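Local coordinates for hypothetical protein AF1704 (Archaeoglobus fulgidus, PDB 1ZBM), which probably converts cyclic dehypoxanthinylfutalosinate into 1,4-dihydroxy-6-naphthoate and dihydroxyacetone, a step of menaquinone biosynthesis, at residues V14-D19 / I40-E45; D21-F26 / E220-Y225; Y59-I64 / N186-D191. One frame throughout, in Å; residues are numbered along the deposited sequence.

Contact 1 of 3, residues V14-D19 / I40-E45; sequences VAHTPD and IEHVIE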
ATOM      1  N   VAL A  14       9.916  -3.949  12.916  1.00 15.72           N
ATOM      2  CA  VAL A  14       9.122  -4.193  11.721  1.00 13.98           C
ATOM      3  C   VAL A  14       7.921  -3.263  11.763  1.00 14.66           C
ATOM      4  O   VAL A  14       7.049  -3.379  12.629  1.00 14.20           O
ATOM      5  CB  VAL A  14       8.665  -5.677  11.660  1.00 13.08           C
ATOM      6  CG1 VAL A  14       7.871  -5.946  10.384  1.00 12.09           C
ATOM      7  CG2 VAL A  14       9.892  -6.581  11.713  1.00 11.23           C
ATOM      8  N   ALA A  15       7.906  -2.322  10.829  1.00 14.65           N
ATOM      9  CA  ALA A  15       6.849  -1.338  10.750  1.00 15.69           C
ATOM     10  C   ALA A  15       5.895  -1.585   9.604  1.00 16.26           C
ATOM     11  O   ALA A  15       6.296  -1.891   8.477  1.00 16.80           O
ATOM     12  CB  ALA A  15       7.453   0.065  10.620  1.00 16.83           C
ATOM     13  N   HIS A  16       4.619  -1.452   9.921  1.00 15.86           N
ATOM     14  CA  HIS A  16       3.572  -1.610   8.947  1.00 16.13           C
ATOM     15  C   HIS A  16       2.406  -0.695   9.308  1.00 16.26           C
ATOM     16  O   HIS A  16       2.502   0.101  10.252  1.00 16.93           O
ATOM     17  CB  HIS A  16       3.145  -3.080   8.799  1.00 17.10           C
ATOM     18  CG  HIS A  16       3.114  -3.855  10.078  1.00 16.42           C
ATOM     19  ND1 HIS A  16       1.941  -4.335  10.623  1.00 16.20           N
ATOM     20  CD2 HIS A  16       4.111  -4.304  10.871  1.00 17.14           C
ATOM     21  CE1 HIS A  16       2.223  -5.049  11.696  1.00 18.53           C
ATOM     22  NE2 HIS A  16       3.531  -5.048  11.871  1.00 14.97           N
ATOM     23  N   THR A  17       1.314  -0.815   8.566  1.00 15.19           N
ATOM     24  CA  THR A  17       0.172   0.077   8.719  1.00 15.55           C
ATOM     25  C   THR A  17      -1.097  -0.360   9.434  1.00 16.54           C
ATOM     26  O   THR A  17      -1.429  -1.541   9.477  1.00 17.07           O
ATOM     27  CB  THR A  17      -0.246   0.585   7.336  1.00 14.26           C
ATOM     28  OG1 THR A  17      -0.682  -0.523   6.529  1.00 12.78           O
ATOM     29  CG2 THR A  17       0.927   1.266   6.662  1.00 12.16           C
ATOM     30  N   PRO A  18      -1.838   0.614   9.996  1.00 18.33           N
ATOM     31  CA  PRO A  18      -3.090   0.358  10.716  1.00 18.61           C
ATOM     32  C   PRO A  18      -4.209   0.124   9.707  1.00 19.63           C
ATOM     33  O   PRO A  18      -5.173   0.881   9.654  1.00 19.93           O
ATOM     34  CB  PRO A  18      -3.317   1.646  11.516  1.00 18.02           C
ATOM     35  CG  PRO A  18      -2.011   2.425  11.388  1.00 21.97           C
ATOM     36  CD  PRO A  18      -1.504   2.048  10.040  1.00 18.65           C
ATOM     37  N   ASP A  19      -4.055  -0.905   8.882  1.00 19.96           N
ATOM     38  CA  ASP A  19      -5.060  -1.233   7.883  1.00 19.23           C
ATOM     39  C   ASP A  19      -5.389  -2.719   7.958  1.00 18.45           C
ATOM     40  O   ASP A  19      -4.529  -3.547   8.280  1.00 15.87           O
ATOM     41  CB  ASP A  19      -4.564  -0.883   6.477  1.00 20.32           C
ATOM     42  CG  ASP A  19      -4.223   0.591   6.325  1.00 20.64           C
ATOM     43  OD1 ASP A  19      -5.089   1.439   6.618  1.00 22.89           O
ATOM     44  OD2 ASP A  19      -3.091   0.897   5.908  1.00 16.18           O
ATOM     45  N   ILE A  40      11.237  -9.752  17.134  1.00 25.39           N
ATOM     46  CA  ILE A  40      10.573  -8.669  16.423  1.00 22.98           C
ATOM     47  C   ILE A  40       9.746  -7.703  17.260  1.00 24.38           C
ATOM     48  O   ILE A  40       8.985  -8.105  18.145  1.00 24.88           O
ATOM     49  CB  ILE A  40       9.656  -9.245  15.320  1.00 22.62           C
ATOM     50  CG1 ILE A  40      10.471 -10.166  14.404  1.00 23.41           C
ATOM     51  CG2 ILE A  40       9.007  -8.129  14.533  1.00 19.69           C
ATOM     52  CD1 ILE A  40       9.632 -11.080  13.542  1.00 21.84           C
ATOM     53  N   GLU A  41       9.904  -6.416  16.963  1.00 24.23           N
ATOM     54  CA  GLU A  41       9.146  -5.364  17.634  1.00 22.68           C
ATOM     55  C   GLU A  41       8.333  -4.668  16.545  1.00 20.48           C
ATOM     56  O   GLU A  41       8.890  -4.086  15.619  1.00 22.00           O
ATOM     57  CB  GLU A  41      10.086  -4.348  18.295  1.00 23.31           C
ATOM     58  CG  GLU A  41       9.359  -3.296  19.152  1.00 23.91           C
ATOM     59  CD  GLU A  41      10.107  -1.971  19.238  1.00 26.35           C
ATOM     60  OE1 GLU A  41      11.363  -1.989  19.310  1.00 27.65           O
ATOM     61  OE2 GLU A  41       9.441  -0.904  19.250  1.00 25.30           O
ATOM     62  N   HIS A  42       7.017  -4.736  16.662  1.00 18.65           N
ATOM     63  CA  HIS A  42       6.145  -4.117  15.685  1.00 15.95           C
ATOM     64  C   HIS A  42       5.852  -2.661  15.989  1.00 15.01           C
ATOM     65  O   HIS A  42       5.643  -2.271  17.145  1.00 13.64           O
ATOM     66  CB  HIS A  42       4.814  -4.868  15.588  1.00 16.27           C
ATOM     67  CG  HIS A  42       4.929  -6.238  15.004  1.00 18.55           C
ATOM     68  ND1 HIS A  42       5.163  -7.360  15.770  1.00 18.41           N
ATOM     69  CD2 HIS A  42       4.873  -6.663  13.720  1.00 17.76           C
ATOM     70  CE1 HIS A  42       5.247  -8.415  14.983  1.00 19.20           C
ATOM     71  NE2 HIS A  42       5.075  -8.021  13.733  1.00 20.01           N
ATOM     72  N   VAL A  43       5.825  -1.876  14.918  1.00 13.76           N
ATOM     73  CA  VAL A  43       5.547  -0.457  14.968  1.00 14.76           C
ATOM     74  C   VAL A  43       4.505  -0.214  13.893  1.00 14.71           C
ATOM     75  O   VAL A  43       4.757  -0.471  12.716  1.00 14.09           O
ATOM     76  CB  VAL A  43       6.817   0.370  14.657  1.00 17.90           C
ATOM     77  CG1 VAL A  43       6.495   1.852  14.741  1.00 15.94           C
ATOM     78  CG2 VAL A  43       7.939   0.010  15.659  1.00 15.83           C
ATOM     79  N   ILE A  44       3.335   0.266  14.305  1.00 15.79           N
ATOM     80  CA  ILE A  44       2.219   0.539  13.393  1.00 17.07           C
ATOM     81  C   ILE A  44       2.037   2.033  13.185  1.00 17.40           C
ATOM     82  O   ILE A  44       1.811   2.771  14.139  1.00 17.95           O
ATOM     83  CB  ILE A  44       0.889  -0.030  13.956  1.00 19.44           C
ATOM     84  CG1 ILE A  44       1.056  -1.516  14.249  1.00 18.73           C
ATOM     85  CG2 ILE A  44      -0.265   0.238  12.998  1.00 20.46           C
ATOM     86  CD1 ILE A  44       1.629  -1.757  15.604  1.00 19.93           C
ATOM     87  N   GLU A  45       2.121   2.468  11.936  1.00 17.53           N
ATOM     88  CA  GLU A  45       1.977   3.873  11.608  1.00 17.38           C
ATOM     89  C   GLU A  45       1.445   4.014  10.185  1.00 17.24           C
ATOM     90  O   GLU A  45       1.581   3.099   9.371  1.00 16.01           O
ATOM     91  CB  GLU A  45       3.327   4.573  11.735  1.00 19.34           C
ATOM     92  CG  GLU A  45       3.749   4.865  13.160  1.00 22.56           C
ATOM     93  CD  GLU A  45       5.174   5.376  13.232  1.00 26.96           C
ATOM     94  OE1 GLU A  45       5.549   5.989  14.254  1.00 29.98           O
ATOM     95  OE2 GLU A  45       5.931   5.152  12.261  1.00 29.22           O
TER

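Contact 2 of 3, residues D21-F26 / E220-Y225; sequences DDAFMF and EYAMKY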
ATOM      1  N   ASP A  21      -6.063  -5.043   5.603  1.00 16.56           N
ATOM      2  CA  ASP A  21      -5.247  -5.883   4.742  1.00 16.48           C
ATOM      3  C   ASP A  21      -3.888  -6.153   5.385  1.00 16.49           C
ATOM      4  O   ASP A  21      -3.358  -7.262   5.294  1.00 15.82           O
ATOM      5  CB  ASP A  21      -5.072  -5.220   3.372  1.00 18.61           C
ATOM      6  CG  ASP A  21      -4.373  -3.879   3.460  1.00 18.94           C
ATOM      7  OD1 ASP A  21      -3.241  -3.774   2.954  1.00 22.62           O
ATOM      8  OD2 ASP A  21      -4.947  -2.939   4.044  1.00 19.69           O
ATOM      9  N   ASP A  22      -3.334  -5.147   6.054  1.00 16.41           N
ATOM     10  CA  ASP A  22      -2.036  -5.294   6.708  1.00 17.30           C
ATOM     11  C   ASP A  22      -2.103  -6.172   7.961  1.00 18.10           C
ATOM     12  O   ASP A  22      -1.313  -7.100   8.112  1.00 19.04           O
ATOM     13  CB  ASP A  22      -1.465  -3.919   7.058  1.00 17.07           C
ATOM     14  CG  ASP A  22      -0.093  -4.003   7.654  1.00 17.11           C
ATOM     15  OD1 ASP A  22       0.041  -4.506   8.796  1.00 19.74           O
ATOM     16  OD2 ASP A  22       0.871  -3.572   6.986  1.00 18.86           O
ATOM     17  N   ALA A  23      -3.039  -5.880   8.858  1.00 18.15           N
ATOM     18  CA  ALA A  23      -3.191  -6.662  10.080  1.00 18.07           C
ATOM     19  C   ALA A  23      -3.446  -8.117   9.697  1.00 18.12           C
ATOM     20  O   ALA A  23      -2.959  -9.047  10.345  1.00 18.21           O
ATOM     21  CB  ALA A  23      -4.366  -6.120  10.904  1.00 18.18           C
ATOM     22  N   PHE A  24      -4.225  -8.292   8.634  1.00 18.69           N
ATOM     23  CA  PHE A  24      -4.579  -9.601   8.100  1.00 17.15           C
ATOM     24  C   PHE A  24      -3.295 -10.367   7.768  1.00 17.45           C
ATOM     25  O   PHE A  24      -3.052 -11.452   8.295  1.00 16.16           O
ATOM     26  CB  PHE A  24      -5.444  -9.400   6.847  1.00 16.74           C
ATOM     27  CG  PHE A  24      -5.923 -10.673   6.209  1.00 14.80           C
ATOM     28  CD1 PHE A  24      -6.974 -11.399   6.765  1.00 14.16           C
ATOM     29  CD2 PHE A  24      -5.313 -11.154   5.059  1.00 14.44           C
ATOM     30  CE1 PHE A  24      -7.427 -12.587   6.168  1.00 13.51           C
ATOM     31  CE2 PHE A  24      -5.753 -12.339   4.454  1.00 17.48           C
ATOM     32  CZ  PHE A  24      -6.810 -13.060   5.018  1.00 12.96           C
HETATM   33  N   MSE A  25      -2.472  -9.771   6.909  1.00 17.43           N
HETATM   34  CA  MSE A  25      -1.201 -10.342   6.486  1.00 18.31           C
HETATM   35  C   MSE A  25      -0.268 -10.641   7.670  1.00 16.85           C
HETATM   36  O   MSE A  25       0.361 -11.708   7.728  1.00 14.39           O
HETATM   37  CB  MSE A  25      -0.521  -9.371   5.514  1.00 21.12           C
HETATM   38  CG  MSE A  25       0.774  -9.857   4.899  1.00 26.89           C
HETATM   39 SE   MSE A  25       1.695  -8.399   3.959  1.00 36.46          SE
HETATM   40  CE  MSE A  25       0.181  -7.739   2.923  1.00 32.13           C
ATOM     41  N   PHE A  26      -0.197  -9.716   8.625  1.00 14.64           N
ATOM     42  CA  PHE A  26       0.681  -9.884   9.795  1.00 16.78           C
ATOM     43  C   PHE A  26       0.092 -10.608  11.004  1.00 18.99           C
ATOM     44  O   PHE A  26       0.795 -10.813  11.992  1.00 18.79           O
ATOM     45  CB  PHE A  26       1.206  -8.531  10.283  1.00 13.19           C
ATOM     46  CG  PHE A  26       2.314  -7.965   9.446  1.00  9.70           C
ATOM     47  CD1 PHE A  26       2.038  -7.107   8.397  1.00  9.54           C
ATOM     48  CD2 PHE A  26       3.640  -8.257   9.739  1.00  9.72           C
ATOM     49  CE1 PHE A  26       3.069  -6.539   7.649  1.00 12.46           C
ATOM     50  CE2 PHE A  26       4.683  -7.699   9.001  1.00 11.42           C
ATOM     51  CZ  PHE A  26       4.397  -6.836   7.958  1.00 10.87           C
ATOM     52  N   GLU A 220     -10.488 -11.650  11.744  1.00 25.64           N
ATOM     53  CA  GLU A 220     -11.117 -11.317  13.022  1.00 26.67           C
ATOM     54  C   GLU A 220     -10.319 -10.250  13.765  1.00 26.86           C
ATOM     55  O   GLU A 220     -10.871  -9.253  14.225  1.00 26.61           O
ATOM     56  CB  GLU A 220     -11.225 -12.565  13.900  1.00 29.50           C
ATOM     57  CG  GLU A 220     -12.049 -12.353  15.163  1.00 34.37           C
ATOM     58  CD  GLU A 220     -13.486 -11.987  14.849  1.00 38.00           C
ATOM     59  OE1 GLU A 220     -14.128 -12.711  14.046  1.00 38.10           O
ATOM     60  OE2 GLU A 220     -13.982 -10.969  15.397  1.00 41.41           O
ATOM     61  N   TYR A 221      -9.019 -10.476  13.894  1.00 26.01           N
ATOM     62  CA  TYR A 221      -8.163  -9.520  14.572  1.00 24.48           C
ATOM     63  C   TYR A 221      -8.042  -8.245  13.732  1.00 24.02           C
ATOM     64  O   TYR A 221      -8.075  -7.136  14.261  1.00 24.71           O
ATOM     65  CB  TYR A 221      -6.779 -10.124  14.785  1.00 25.48           C
ATOM     66  CG  TYR A 221      -5.758  -9.134  15.289  1.00 26.48           C
ATOM     67  CD1 TYR A 221      -5.774  -8.700  16.614  1.00 27.76           C
ATOM     68  CD2 TYR A 221      -4.787  -8.614  14.434  1.00 26.02           C
ATOM     69  CE1 TYR A 221      -4.849  -7.771  17.082  1.00 29.07           C
ATOM     70  CE2 TYR A 221      -3.854  -7.683  14.887  1.00 27.14           C
ATOM     71  CZ  TYR A 221      -3.891  -7.264  16.210  1.00 28.69           C
ATOM     72  OH  TYR A 221      -2.985  -6.340  16.673  1.00 28.85           O
ATOM     73  N   ALA A 222      -7.911  -8.416  12.420  1.00 23.15           N
ATOM     74  CA  ALA A 222      -7.764  -7.299  11.497  1.00 22.91           C
ATOM     75  C   ALA A 222      -8.900  -6.306  11.599  1.00 23.54           C
ATOM     76  O   ALA A 222      -8.749  -5.133  11.246  1.00 22.12           O
ATOM     77  CB  ALA A 222      -7.667  -7.818  10.065  1.00 22.42           C
HETATM   78  N   MSE A 223     -10.047  -6.777  12.073  1.00 25.05           N
HETATM   79  CA  MSE A 223     -11.213  -5.919  12.206  1.00 26.16           C
HETATM   80  C   MSE A 223     -10.906  -4.629  12.969  1.00 24.48           C
HETATM   81  O   MSE A 223     -11.556  -3.610  12.747  1.00 26.29           O
HETATM   82  CB  MSE A 223     -12.357  -6.686  12.890  1.00 30.36           C
HETATM   83  CG  MSE A 223     -12.936  -7.828  12.047  1.00 34.26           C
HETATM   84 SE   MSE A 223     -13.589  -7.248  10.308  1.00 42.89          SE
HETATM   85  CE  MSE A 223     -15.041  -6.113  10.882  1.00 39.24           C
ATOM     86  N   LYS A 224      -9.917  -4.653  13.857  1.00 21.79           N
ATOM     87  CA  LYS A 224      -9.594  -3.433  14.601  1.00 23.26           C
ATOM     88  C   LYS A 224      -9.275  -2.250  13.668  1.00 21.61           C
ATOM     89  O   LYS A 224      -9.285  -1.093  14.092  1.00 21.33           O
ATOM     90  CB  LYS A 224      -8.425  -3.671  15.555  1.00 21.92           C
ATOM     91  CG  LYS A 224      -7.167  -4.115  14.870  1.00 24.69           C
ATOM     92  CD  LYS A 224      -6.137  -4.555  15.872  1.00 24.90           C
ATOM     93  CE  LYS A 224      -5.736  -3.418  16.783  1.00 26.81           C
ATOM     94  NZ  LYS A 224      -4.544  -3.848  17.547  1.00 28.96           N
ATOM     95  N   TYR A 225      -9.008  -2.544  12.400  1.00 20.15           N
ATOM     96  CA  TYR A 225      -8.713  -1.503  11.427  1.00 20.52           C
ATOM     97  C   TYR A 225      -9.711  -1.511  10.274  1.00 20.51           C
ATOM     98  O   TYR A 225      -9.487  -0.862   9.253  1.00 20.96           O
ATOM     99  CB  TYR A 225      -7.298  -1.673  10.873  1.00 19.13           C
ATOM    100  CG  TYR A 225      -6.215  -1.600  11.921  1.00 20.07           C
ATOM    101  CD1 TYR A 225      -6.121  -0.509  12.782  1.00 21.91           C
ATOM    102  CD2 TYR A 225      -5.274  -2.618  12.050  1.00 19.19           C
ATOM    103  CE1 TYR A 225      -5.115  -0.438  13.743  1.00 20.79           C
ATOM    104  CE2 TYR A 225      -4.267  -2.548  13.010  1.00 20.25           C
ATOM    105  CZ  TYR A 225      -4.198  -1.454  13.849  1.00 19.83           C
ATOM    106  OH  TYR A 225      -3.201  -1.372  14.793  1.00 23.75           O
TER

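Contact 3 of 3, residues Y59-I64 / N186-D191; sequences YEVTAI and NAIRRD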
ATOM      1  N   TYR A  59      13.691   2.022  10.361  1.00 18.47           N
ATOM      2  CA  TYR A  59      13.452   0.631  10.725  1.00 16.50           C
ATOM      3  C   TYR A  59      14.206  -0.373   9.859  1.00 14.85           C
ATOM      4  O   TYR A  59      14.629  -0.062   8.744  1.00 13.05           O
ATOM      5  CB  TYR A  59      11.951   0.337  10.666  1.00 13.99           C
ATOM      6  CG  TYR A  59      11.106   1.380  11.355  1.00 15.86           C
ATOM      7  CD1 TYR A  59      11.176   1.572  12.735  1.00 16.45           C
ATOM      8  CD2 TYR A  59      10.242   2.188  10.625  1.00 17.16           C
ATOM      9  CE1 TYR A  59      10.400   2.546  13.366  1.00 16.98           C
ATOM     10  CE2 TYR A  59       9.467   3.157  11.242  1.00 16.86           C
ATOM     11  CZ  TYR A  59       9.546   3.337  12.604  1.00 17.68           C
ATOM     12  OH  TYR A  59       8.772   4.309  13.202  1.00 17.30           O
ATOM     13  N   GLU A  60      14.383  -1.577  10.394  1.00 12.42           N
ATOM     14  CA  GLU A  60      15.054  -2.641   9.663  1.00 13.72           C
ATOM     15  C   GLU A  60      14.155  -3.106   8.528  1.00 12.96           C
ATOM     16  O   GLU A  60      14.624  -3.366   7.425  1.00 12.76           O
ATOM     17  CB  GLU A  60      15.346  -3.832  10.576  1.00 13.96           C
ATOM     18  CG  GLU A  60      16.574  -3.686  11.442  1.00 15.09           C
ATOM     19  CD  GLU A  60      16.330  -2.914  12.725  1.00 15.47           C
ATOM     20  OE1 GLU A  60      15.161  -2.581  13.033  1.00 15.38           O
ATOM     21  OE2 GLU A  60      17.327  -2.654  13.433  1.00 16.18           O
ATOM     22  N   VAL A  61      12.861  -3.221   8.810  1.00 14.21           N
ATOM     23  CA  VAL A  61      11.883  -3.651   7.808  1.00 15.92           C
ATOM     24  C   VAL A  61      10.655  -2.744   7.897  1.00 15.38           C
ATOM     25  O   VAL A  61      10.056  -2.607   8.963  1.00 16.95           O
ATOM     26  CB  VAL A  61      11.405  -5.108   8.049  1.00 15.87           C
ATOM     27  CG1 VAL A  61      10.402  -5.501   6.968  1.00 17.33           C
ATOM     28  CG2 VAL A  61      12.585  -6.072   8.046  1.00 15.59           C
ATOM     29  N   THR A  62      10.272  -2.135   6.785  1.00 14.37           N
ATOM     30  CA  THR A  62       9.113  -1.257   6.795  1.00 15.70           C
ATOM     31  C   THR A  62       8.273  -1.346   5.533  1.00 14.90           C
ATOM     32  O   THR A  62       8.809  -1.543   4.446  1.00 17.88           O
ATOM     33  CB  THR A  62       9.535   0.223   6.971  1.00 14.51           C
ATOM     34  OG1 THR A  62       8.378   1.066   6.895  1.00 15.39           O
ATOM     35  CG2 THR A  62      10.506   0.635   5.881  1.00 12.44           C
ATOM     36  N   ALA A  63       6.954  -1.222   5.670  1.00 15.41           N
ATOM     37  CA  ALA A  63       6.095  -1.232   4.490  1.00 16.68           C
ATOM     38  C   ALA A  63       6.417   0.112   3.848  1.00 16.76           C
ATOM     39  O   ALA A  63       6.940   1.005   4.515  1.00 17.04           O
ATOM     40  CB  ALA A  63       4.622  -1.285   4.892  1.00 15.11           C
ATOM     41  N   ILE A  64       6.113   0.265   2.567  1.00 19.18           N
ATOM     42  CA  ILE A  64       6.401   1.520   1.883  1.00 20.03           C
ATOM     43  C   ILE A  64       5.855   1.509   0.463  1.00 19.53           C
ATOM     44  O   ILE A  64       5.970   0.512  -0.246  1.00 22.04           O
ATOM     45  CB  ILE A  64       7.918   1.783   1.816  1.00 20.82           C
ATOM     46  CG1 ILE A  64       8.183   3.170   1.234  1.00 24.46           C
ATOM     47  CG2 ILE A  64       8.587   0.748   0.926  1.00 21.96           C
ATOM     48  CD1 ILE A  64       9.643   3.531   1.178  1.00 28.48           C
ATOM     49  N   ASN A 186       7.115  -4.264   0.623  1.00 16.00           N
ATOM     50  CA  ASN A 186       7.762  -4.518   1.888  1.00 18.40           C
ATOM     51  C   ASN A 186       9.235  -4.263   1.599  1.00 16.88           C
ATOM     52  O   ASN A 186       9.795  -4.832   0.669  1.00 16.50           O
ATOM     53  CB  ASN A 186       7.544  -5.951   2.365  1.00 20.10           C
ATOM     54  CG  ASN A 186       6.978  -6.002   3.767  1.00 21.62           C
ATOM     55  OD1 ASN A 186       7.110  -7.003   4.478  1.00 23.54           O
ATOM     56  ND2 ASN A 186       6.334  -4.915   4.175  1.00 23.69           N
ATOM     57  N   ALA A 187       9.845  -3.389   2.393  1.00 16.44           N
ATOM     58  CA  ALA A 187      11.233  -3.008   2.206  1.00 16.29           C
ATOM     59  C   ALA A 187      12.130  -3.391   3.387  1.00 16.70           C
ATOM     60  O   ALA A 187      11.770  -3.177   4.550  1.00 16.08           O
ATOM     61  CB  ALA A 187      11.308  -1.507   1.962  1.00 16.53           C
ATOM     62  N   ILE A 188      13.302  -3.947   3.081  1.00 14.97           N
ATOM     63  CA  ILE A 188      14.254  -4.345   4.116  1.00 15.05           C
ATOM     64  C   ILE A 188      15.595  -3.624   3.929  1.00 14.58           C
ATOM     65  O   ILE A 188      16.168  -3.637   2.843  1.00 14.53           O
ATOM     66  CB  ILE A 188      14.452  -5.903   4.141  1.00 14.23           C
ATOM     67  CG1 ILE A 188      15.429  -6.305   5.253  1.00 14.47           C
ATOM     68  CG2 ILE A 188      14.946  -6.398   2.810  1.00 13.72           C
ATOM     69  CD1 ILE A 188      15.449  -7.794   5.510  1.00 14.62           C
ATOM     70  N   ARG A 189      16.073  -2.995   5.005  1.00 13.40           N
ATOM     71  CA  ARG A 189      17.317  -2.233   4.993  1.00 14.61           C
ATOM     72  C   ARG A 189      18.442  -3.091   4.415  1.00 14.68           C
ATOM     73  O   ARG A 189      18.496  -4.294   4.659  1.00 15.33           O
ATOM     74  CB  ARG A 189      17.642  -1.745   6.422  1.00 14.12           C
ATOM     75  CG  ARG A 189      18.328  -0.364   6.499  1.00 15.60           C
ATOM     76  CD  ARG A 189      18.211   0.305   7.887  1.00 15.67           C
ATOM     77  NE  ARG A 189      18.903  -0.441   8.937  1.00 17.28           N
ATOM     78  CZ  ARG A 189      18.686  -0.289  10.244  1.00 18.77           C
ATOM     79  NH1 ARG A 189      17.789   0.590  10.683  1.00 16.33           N
ATOM     80  NH2 ARG A 189      19.360  -1.038  11.113  1.00 14.94           N
ATOM     81  N   ARG A 190      19.333  -2.487   3.637  1.00 15.56           N
ATOM     82  CA  ARG A 190      20.405  -3.251   3.011  1.00 17.84           C
ATOM     83  C   ARG A 190      21.571  -3.629   3.921  1.00 19.78           C
ATOM     84  O   ARG A 190      22.384  -4.482   3.559  1.00 20.62           O
ATOM     85  CB  ARG A 190      20.932  -2.490   1.791  1.00 20.12           C
ATOM     86  CG  ARG A 190      19.928  -2.340   0.641  1.00 19.26           C
ATOM     87  CD  ARG A 190      20.480  -1.408  -0.436  1.00 21.46           C
ATOM     88  NE  ARG A 190      19.547  -1.167  -1.534  1.00 19.29           N
ATOM     89  CZ  ARG A 190      19.276  -2.042  -2.496  1.00 18.42           C
ATOM     90  NH1 ARG A 190      19.864  -3.230  -2.508  1.00 17.99           N
ATOM     91  NH2 ARG A 190      18.421  -1.716  -3.456  1.00 21.52           N
ATOM     92  N   ASP A 191      21.657  -3.012   5.098  1.00 21.61           N
ATOM     93  CA  ASP A 191      22.754  -3.304   6.026  1.00 22.93           C
ATOM     94  C   ASP A 191      22.530  -4.526   6.923  1.00 22.50           C
ATOM     95  O   ASP A 191      23.387  -4.860   7.749  1.00 24.62           O
ATOM     96  CB  ASP A 191      23.028  -2.093   6.919  1.00 24.47           C
ATOM     97  CG  ASP A 191      21.956  -1.895   7.960  1.00 25.76           C
ATOM     98  OD1 ASP A 191      20.819  -1.549   7.588  1.00 26.31           O
ATOM     99  OD2 ASP A 191      22.242  -2.107   9.156  1.00 30.47           O
TER

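Contact 1 of 3, residues V14-D19 / I40-E45
Val14, Ala15 and His16 pair in parallel with His42, Val43 and Ile44, the two strand axes coming within 4.6 Å at an angle of 25°. They are the strands of a beta-alpha-beta unit whose helix is 20-30, and they lie in the sheet of one lobe of a periplasmic-binding-protein-like fold, with 39-44 outermost in this chain. The evidence for the parallel register is a run of four backbone bonds: Val14 N gives to Glu41 O, Val43 N to Val14 O, His16 N to Val43 O and Glu45 N to His16 O. The last measures 2.9 Å between Glu45 N and His16 O and carries the pairing one residue past the end of strand 39-44. On one face Ala15 CB lies 4.1 Å from Val43 CB. On the other, the CG2 methyls of Val14 and Ile40 meet at 3.3 Å, closer than two methyls normally come, a sign of tight packing. The His16 ring shares this face with His42, but their closest approach is too short to be trusted. A chi1 of 38° places His16 CG between its backbone N and carbonyl carbon; ND1 bonds to Asp22 and the ring stacks on Phe26, which together limit its rotation. Past the strand, Pro18 centres an inverse gamma turn closed by a weak bond from Asp19 N to Thr17 O. Thr17 also stands near His152, the predicted proton acceptor. The Pro18 ring slides past Ile44 in the opposite sense, CG pressing on Ile44 CG2 at 3.2 Å, while Pro18 CD rests 3.3 Å from Glu45 O.

Contact 2 of 3, residues D21-F26 / E220-Y225
Ala23, from helix 20-30, meets Ala222, of helix 215-222, with their CA atoms only 4.8 Å apart. Two methyl side chains permit this closeness: each points toward the opposing segment, and their CB atoms lie 3.8 Å apart. Ala23 CB also sits 3.6 Å from Ala222 CA, so it reaches the backbone of the partner. Ala222 CB in turn comes against Phe24 N and touches Phe24 CB at 4.2 Å. The contact is purely apolar packing and buries a modest 177 Å² in all.

Tyr225 encloses Ala23 from a second direction. Its first torsion (chi1 -60°) turns CG away from its own carbonyl carbon and leaves it beside the backbone N, and CB and CG then lie against the backbone carbonyl of Pro18. From there the two sides of the ring part company. CD2 approaches Ala23 CB at 3.8 Å and CE2 follows at 4.1 Å, the methyl lying at the ring edge and in its plane. CD1 and CE1 run past Pro18 CB instead. One face of the ring carries Lys224 CG, 3.7 Å above the plane and off centre. At the tip, OH comes up to Ile44 CG2.

Tyr221 adds a looser contact, its CE2 standing 4.3 Å from Ala23 CB in an oblique approach, and its ring meets His31 edge-to-face. Phe24 extends into the layer formed by helices 194-213, 215-222 and 231-241, touching Ala211, Ala218 and Ala238. Helix 20-30 is thus packed between these helices and the sheet, where Phe26 lies against Val14 of strand 11-16.

Contact 3 of 3, residues Y59-I64 / N186-D191
Bends in two long side chains bring Glu60 and Arg189 together: Glu60 folds at chi2 (84°), and Arg189 runs extended through chi2 before turning at chi3 (64°). As a result Glu60 CG lies over one face of the guanidinium, to one side of its middle, while OE2 reaches NH2 at 3.5 Å in a long salt bridge. The carboxylate and guanidinium planes are 48° apart, which fits an oblique crossing rather than a flat two-pronged pairing. Asp191 takes the guanidinium edge: its OD1 receives NE at 2.6 Å, close to the guanidinium plane and on the syn side of the carboxylate. Arg189 NH1 also bonds to Ala57 O, and Glu60 OE1 to Arg13 N. A leucine in place of Arg189 would probably leave the carboxylates of Glu60 and Asp191 without their shared positive partner and Ala57 O without its side-chain donor. Beneath this network the strands pair antiparallel, in a sheet of order 39-44, 11-16, 61-65, 181-189, 76-86. That order is characteristic of type II periplasmic-binding-protein folds, in which one strand returns from the other lobe to run against its neighbours. Thr62 and Ala187 form the hydrogen-bonded pair, with both N-to-O distances 2.9 Å, and Arg189 N gives a nearly straight bond of 2.8 Å to Glu60 O. Val61 CG2 crosses Ile188 CG1 at 4.0 Å on one face, where Asn186 ND2 also lies 3.7 Å from Ala63 CA. Further along, Ile64 CG2 packs on Ala187 CB at 3.7 Å.

From the N terminus, contact 1 opens at 14-19 and closes at 40-45, a short excursion through helix 20-30. Contact 2 opens within that excursion, at 21-26, and closes only at 220-225, so contacts 1 and 2 cross. Contact 3 follows contact 1 in series, running from 59-64 to 186-191, and falls wholly within the span of contact 2. The 121 residues between its segments include the whole second sheet, so its closure marks the chain's return to the first. Contacts 1 and 3 share that first sheet: Ala15 bonds through its backbone to Val61 and Ala63. Contact 2 adds the helical layer, joining an early helix to a late one.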